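Exocyst complex component EXO70 (Saccharomyces cerevisiae, PDB 2B1E) takes part in the secretory pathway as a subunit of the exocyst, which tethers secretory vesicles to sites of exocytosis, and contributes to assembly of that complex. Local coordinates at residues A[140-152]-A[208-220]. Numbering follows the deposited sequence.
Sequences QDILVGERSKLIL and SKPHVLSQILSPL
Val-144 O, on a residue that packs against Ile-216, accepts from two groups of Ser-148, OG at 2.9 Å and the backbone N, which reach it from opposite faces of its carbonyl plane. Ser-148 also touches Ile-216, and their CA atoms, 5.2 Å apart, mark the close pass. Gln-140 NE2 donates to Gln-215 OE1 over 3.1 Å, the one direct hydrogen bond between 140-152 and 208-220. The acceptor lies in the amide plane of Gln-140, yet the N-H...O angle of 139° shows a bent bond, and the two amides are turned well out of a common plane. Gln-140 OE1 accepts from a water at 2.6 Å that also bonds Ser-208 OG. The side chain is extended as far as CD, CG anti to the backbone N (chi1 -175°), which lays Gln-140 CD against Val-212 CG2 at 3.4 Å. With alanine in place of Gln-140, Gln-215 OE1 and the water would probably lose this partner, and a gap would open beside Val-212. Further along, contact turns apolar. Val-144 packs CG1 on Gln-215 CB, while Ile-216 CG1 approaches Val-144 CA to 3.8 Å. Beyond them, Ile-151 CG2 presses on Leu-220 CD2 at a tight 3.4 Å. Arg-147 instead sends its guanidinium to Glu-194 of helix 180-201. With axes 8.9 Å apart and crossing at -31°, the pair is held mainly by aliphatic packing, with the direct hydrogen bond and the water bridge at the Gln-140 end.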
loop_
_atom_site.group_PDB
_atom_site.type_symbol
_atom_site.label_atom_id
_atom_site.label_comp_id
_atom_site.label_asym_id
_atom_site.label_seq_id
_atom_site.Cartn_x
_atom_site.Cartn_y
_atom_site.Cartn_z
ATOM N N GLN A 140 -42.191 -5.747 0.508
ATOM C CA GLN A 140 -40.816 -5.258 0.526
ATOM C C GLN A 140 -39.877 -6.377 1.004
ATOM O O GLN A 140 -38.803 -6.572 0.430
ATOM C CB GLN A 140 -40.695 -4.035 1.439
ATOM C CG GLN A 140 -39.323 -3.386 1.418
ATOM C CD GLN A 140 -39.267 -2.141 2.279
ATOM O OE1 GLN A 140 -40.103 -1.247 2.143
ATOM N NE2 GLN A 140 -38.278 -2.074 3.167
ATOM N N ASP A 141 -40.287 -7.111 2.043
ATOM C CA ASP A 141 -39.481 -8.225 2.559
ATOM C C ASP A 141 -39.302 -9.312 1.492
ATOM O O ASP A 141 -38.245 -9.939 1.406
ATOM C CB ASP A 141 -40.114 -8.838 3.813
ATOM C CG ASP A 141 -40.083 -7.893 5.014
ATOM O OD1 ASP A 141 -39.134 -7.086 5.136
ATOM O OD2 ASP A 141 -41.009 -7.977 5.849
ATOM N N ILE A 142 -40.333 -9.530 0.680
ATOM C CA ILE A 142 -40.261 -10.510 -0.405
ATOM C C ILE A 142 -39.261 -10.023 -1.453
ATOM O O ILE A 142 -38.406 -10.789 -1.913
ATOM C CB ILE A 142 -41.655 -10.730 -1.062
ATOM C CG1 ILE A 142 -42.533 -11.559 -0.130
ATOM C CG2 ILE A 142 -41.511 -11.471 -2.405
ATOM C CD1 ILE A 142 -44.008 -11.535 -0.472
ATOM N N LEU A 143 -39.360 -8.747 -1.826
ATOM C CA LEU A 143 -38.431 -8.178 -2.797
ATOM C C LEU A 143 -37.004 -8.358 -2.283
ATOM O O LEU A 143 -36.157 -8.947 -2.954
ATOM C CB LEU A 143 -38.699 -6.686 -3.006
ATOM C CG LEU A 143 -37.691 -5.917 -3.880
ATOM C CD1 LEU A 143 -37.638 -6.521 -5.279
ATOM C CD2 LEU A 143 -38.090 -4.435 -3.967
ATOM N N VAL A 144 -36.751 -7.847 -1.084
ATOM C CA VAL A 144 -35.429 -7.934 -0.466
ATOM C C VAL A 144 -34.931 -9.370 -0.379
ATOM O O VAL A 144 -33.795 -9.664 -0.749
ATOM C CB VAL A 144 -35.448 -7.336 0.959
ATOM C CG1 VAL A 144 -34.163 -7.684 1.697
ATOM C CG2 VAL A 144 -35.632 -5.840 0.876
ATOM N N GLY A 145 -35.793 -10.251 0.113
ATOM C CA GLY A 145 -35.428 -11.648 0.262
ATOM C C GLY A 145 -35.031 -12.315 -1.038
ATOM O O GLY A 145 -34.021 -13.010 -1.094
ATOM N N GLU A 146 -35.814 -12.102 -2.088
ATOM C CA GLU A 146 -35.523 -12.716 -3.375
ATOM C C GLU A 146 -34.246 -12.178 -4.019
ATOM O O GLU A 146 -33.458 -12.945 -4.568
ATOM C CB GLU A 146 -36.701 -12.534 -4.336
ATOM C CG GLU A 146 -37.958 -13.306 -3.951
ATOM C CD GLU A 146 -37.691 -14.782 -3.683
ATOM O OE1 GLU A 146 -37.158 -15.476 -4.576
ATOM O OE2 GLU A 146 -38.017 -15.251 -2.573
ATOM N N ARG A 147 -34.043 -10.868 -3.953
ATOM C CA ARG A 147 -32.858 -10.260 -4.535
ATOM C C ARG A 147 -31.570 -10.672 -3.830
ATOM O O ARG A 147 -30.604 -11.061 -4.483
ATOM C CB ARG A 147 -32.980 -8.734 -4.533
ATOM C CG ARG A 147 -33.994 -8.182 -5.532
ATOM C CD ARG A 147 -33.598 -8.539 -6.958
ATOM N NE ARG A 147 -32.234 -8.112 -7.253
ATOM C CZ ARG A 147 -31.558 -8.457 -8.346
ATOM N NH1 ARG A 147 -32.119 -9.241 -9.260
ATOM N NH2 ARG A 147 -30.319 -8.024 -8.522
ATOM N N SER A 148 -31.548 -10.597 -2.503
ATOM C CA SER A 148 -30.336 -10.955 -1.780
ATOM C C SER A 148 -29.996 -12.437 -1.934
ATOM O O SER A 148 -28.826 -12.813 -1.897
ATOM C CB SER A 148 -30.444 -10.569 -0.294
ATOM O OG SER A 148 -31.531 -11.209 0.335
ATOM N N LYS A 149 -31.003 -13.281 -2.125
ATOM C CA LYS A 149 -30.731 -14.701 -2.303
ATOM C C LYS A 149 -30.063 -14.932 -3.656
ATOM O O LYS A 149 -29.073 -15.658 -3.754
ATOM C CB LYS A 149 -32.020 -15.524 -2.201
ATOM C CG LYS A 149 -32.586 -15.602 -0.788
ATOM C CD LYS A 149 -33.677 -16.662 -0.656
ATOM C CE LYS A 149 -34.892 -16.370 -1.535
ATOM N NZ LYS A 149 -34.623 -16.592 -2.992
ATOM N N LEU A 150 -30.599 -14.294 -4.691
ATOM C CA LEU A 150 -30.071 -14.418 -6.041
ATOM C C LEU A 150 -28.604 -13.968 -6.094
ATOM O O LEU A 150 -27.732 -14.697 -6.575
ATOM C CB LEU A 150 -30.897 -13.560 -6.998
ATOM C CG LEU A 150 -30.876 -13.833 -8.509
ATOM C CD1 LEU A 150 -31.314 -12.572 -9.237
ATOM C CD2 LEU A 150 -29.495 -14.248 -8.984
ATOM N N ILE A 151 -28.345 -12.761 -5.599
ATOM C CA ILE A 151 -26.998 -12.198 -5.607
ATOM C C ILE A 151 -26.008 -13.028 -4.795
ATOM O O ILE A 151 -24.864 -13.223 -5.209
ATOM C CB ILE A 151 -27.008 -10.753 -5.071
ATOM C CG1 ILE A 151 -27.917 -9.893 -5.954
ATOM C CG2 ILE A 151 -25.583 -10.184 -5.055
ATOM C CD1 ILE A 151 -28.127 -8.479 -5.442
ATOM N N LEU A 152 -26.435 -13.512 -3.637
ATOM C CA LEU A 152 -25.550 -14.325 -2.816
ATOM C C LEU A 152 -25.115 -15.585 -3.572
ATOM O O LEU A 152 -23.977 -16.041 -3.429
ATOM C CB LEU A 152 -26.239 -14.690 -1.504
ATOM C CG LEU A 152 -26.370 -13.521 -0.519
ATOM C CD1 LEU A 152 -27.217 -13.943 0.671
ATOM C CD2 LEU A 152 -24.977 -13.069 -0.062
ATOM N N SER A 208 -38.683 4.919 1.520
ATOM C CA SER A 208 -38.066 3.638 1.837
ATOM C C SER A 208 -36.941 3.163 0.914
ATOM O O SER A 208 -36.328 2.124 1.172
ATOM C CB SER A 208 -39.150 2.562 1.899
ATOM O OG SER A 208 -39.868 2.509 0.681
ATOM N N LYS A 209 -36.659 3.915 -0.148
ATOM C CA LYS A 209 -35.618 3.521 -1.092
ATOM C C LYS A 209 -34.283 3.160 -0.447
ATOM O O LYS A 209 -33.784 2.044 -0.625
ATOM C CB LYS A 209 -35.403 4.614 -2.144
ATOM C CG LYS A 209 -36.508 4.695 -3.182
ATOM C CD LYS A 209 -36.317 5.884 -4.119
ATOM C CE LYS A 209 -35.086 5.740 -4.985
ATOM N NZ LYS A 209 -34.895 6.929 -5.865
ATOM N N PRO A 210 -33.677 4.092 0.308
ATOM C CA PRO A 210 -32.397 3.722 0.917
ATOM C C PRO A 210 -32.500 2.524 1.856
ATOM O O PRO A 210 -31.571 1.729 1.952
ATOM C CB PRO A 210 -31.954 5.010 1.624
ATOM C CG PRO A 210 -33.223 5.743 1.865
ATOM C CD PRO A 210 -34.023 5.491 0.616
ATOM N N HIS A 211 -33.637 2.383 2.528
ATOM C CA HIS A 211 -33.838 1.264 3.442
ATOM C C HIS A 211 -33.846 -0.061 2.671
ATOM O O HIS A 211 -33.175 -1.018 3.056
ATOM C CB HIS A 211 -35.150 1.451 4.209
ATOM C CG HIS A 211 -35.463 0.336 5.159
ATOM N ND1 HIS A 211 -34.599 -0.057 6.158
ATOM C CD2 HIS A 211 -36.555 -0.457 5.272
ATOM C CE1 HIS A 211 -35.144 -1.045 6.847
ATOM N NE2 HIS A 211 -36.332 -1.306 6.330
ATOM N N VAL A 212 -34.599 -0.099 1.575
ATOM C CA VAL A 212 -34.696 -1.290 0.740
ATOM C C VAL A 212 -33.313 -1.686 0.245
ATOM O O VAL A 212 -32.892 -2.829 0.411
ATOM C CB VAL A 212 -35.627 -1.044 -0.483
ATOM C CG1 VAL A 212 -35.588 -2.228 -1.427
ATOM C CG2 VAL A 212 -37.058 -0.816 -0.013
ATOM N N LEU A 213 -32.607 -0.734 -0.355
ATOM C CA LEU A 213 -31.267 -0.992 -0.870
ATOM C C LEU A 213 -30.339 -1.480 0.243
ATOM O O LEU A 213 -29.523 -2.371 0.029
ATOM C CB LEU A 213 -30.694 0.272 -1.522
ATOM C CG LEU A 213 -29.312 0.123 -2.167
ATOM C CD1 LEU A 213 -29.377 -0.894 -3.312
ATOM C CD2 LEU A 213 -28.837 1.474 -2.683
ATOM N N SER A 214 -30.463 -0.898 1.433
ATOM C CA SER A 214 -29.629 -1.302 2.562
ATOM C C SER A 214 -29.856 -2.775 2.911
ATOM O O SER A 214 -28.910 -3.553 3.027
ATOM C CB SER A 214 -29.928 -0.434 3.788
ATOM O OG SER A 214 -29.247 -0.919 4.938
ATOM N N GLN A 215 -31.118 -3.156 3.063
ATOM C CA GLN A 215 -31.467 -4.530 3.399
ATOM C C GLN A 215 -30.962 -5.561 2.395
ATOM O O GLN A 215 -30.693 -6.708 2.754
ATOM C CB GLN A 215 -32.982 -4.649 3.542
ATOM C CG GLN A 215 -33.506 -4.013 4.816
ATOM C CD GLN A 215 -35.000 -4.136 4.937
ATOM O OE1 GLN A 215 -35.751 -3.343 4.365
ATOM N NE2 GLN A 215 -35.448 -5.149 5.666
ATOM N N ILE A 216 -30.835 -5.155 1.138
ATOM C CA ILE A 216 -30.359 -6.056 0.096
ATOM C C ILE A 216 -28.832 -6.113 0.056
ATOM O O ILE A 216 -28.248 -7.178 -0.132
ATOM C CB ILE A 216 -30.889 -5.615 -1.302
ATOM C CG1 ILE A 216 -32.403 -5.843 -1.374
ATOM C CG2 ILE A 216 -30.189 -6.390 -2.410
ATOM C CD1 ILE A 216 -33.052 -5.256 -2.607
ATOM N N LEU A 217 -28.185 -4.970 0.246
ATOM C CA LEU A 217 -26.726 -4.904 0.198
ATOM C C LEU A 217 -25.999 -5.317 1.481
ATOM O O LEU A 217 -24.879 -5.822 1.423
ATOM C CB LEU A 217 -26.284 -3.490 -0.194
ATOM C CG LEU A 217 -26.767 -2.914 -1.531
ATOM C CD1 LEU A 217 -26.189 -1.517 -1.710
ATOM C CD2 LEU A 217 -26.325 -3.802 -2.674
ATOM N N SER A 218 -26.625 -5.115 2.635
ATOM C CA SER A 218 -25.973 -5.456 3.898
ATOM C C SER A 218 -25.458 -6.891 3.991
ATOM O O SER A 218 -24.328 -7.119 4.431
ATOM C CB SER A 218 -26.901 -5.145 5.075
ATOM O OG SER A 218 -27.065 -3.741 5.198
ATOM N N PRO A 219 -26.276 -7.877 3.592
ATOM C CA PRO A 219 -25.826 -9.271 3.656
ATOM C C PRO A 219 -24.573 -9.459 2.802
ATOM O O PRO A 219 -23.644 -10.171 3.185
ATOM C CB PRO A 219 -27.015 -10.040 3.097
ATOM C CG PRO A 219 -28.174 -9.192 3.512
ATOM C CD PRO A 219 -27.694 -7.805 3.204
ATOM N N LEU A 220 -24.566 -8.818 1.637
ATOM C CA LEU A 220 -23.434 -8.896 0.724
ATOM C C LEU A 220 -22.195 -8.304 1.398
ATOM O O LEU A 220 -21.085 -8.818 1.249
ATOM C CB LEU A 220 -23.742 -8.116 -0.555
ATOM C CG LEU A 220 -25.051 -8.448 -1.271
ATOM C CD1 LEU A 220 -25.190 -7.551 -2.490
ATOM C CD2 LEU A 220 -25.067 -9.915 -1.674
HETATM O O HOH W 1 -40.659 -0.331 -0.235
#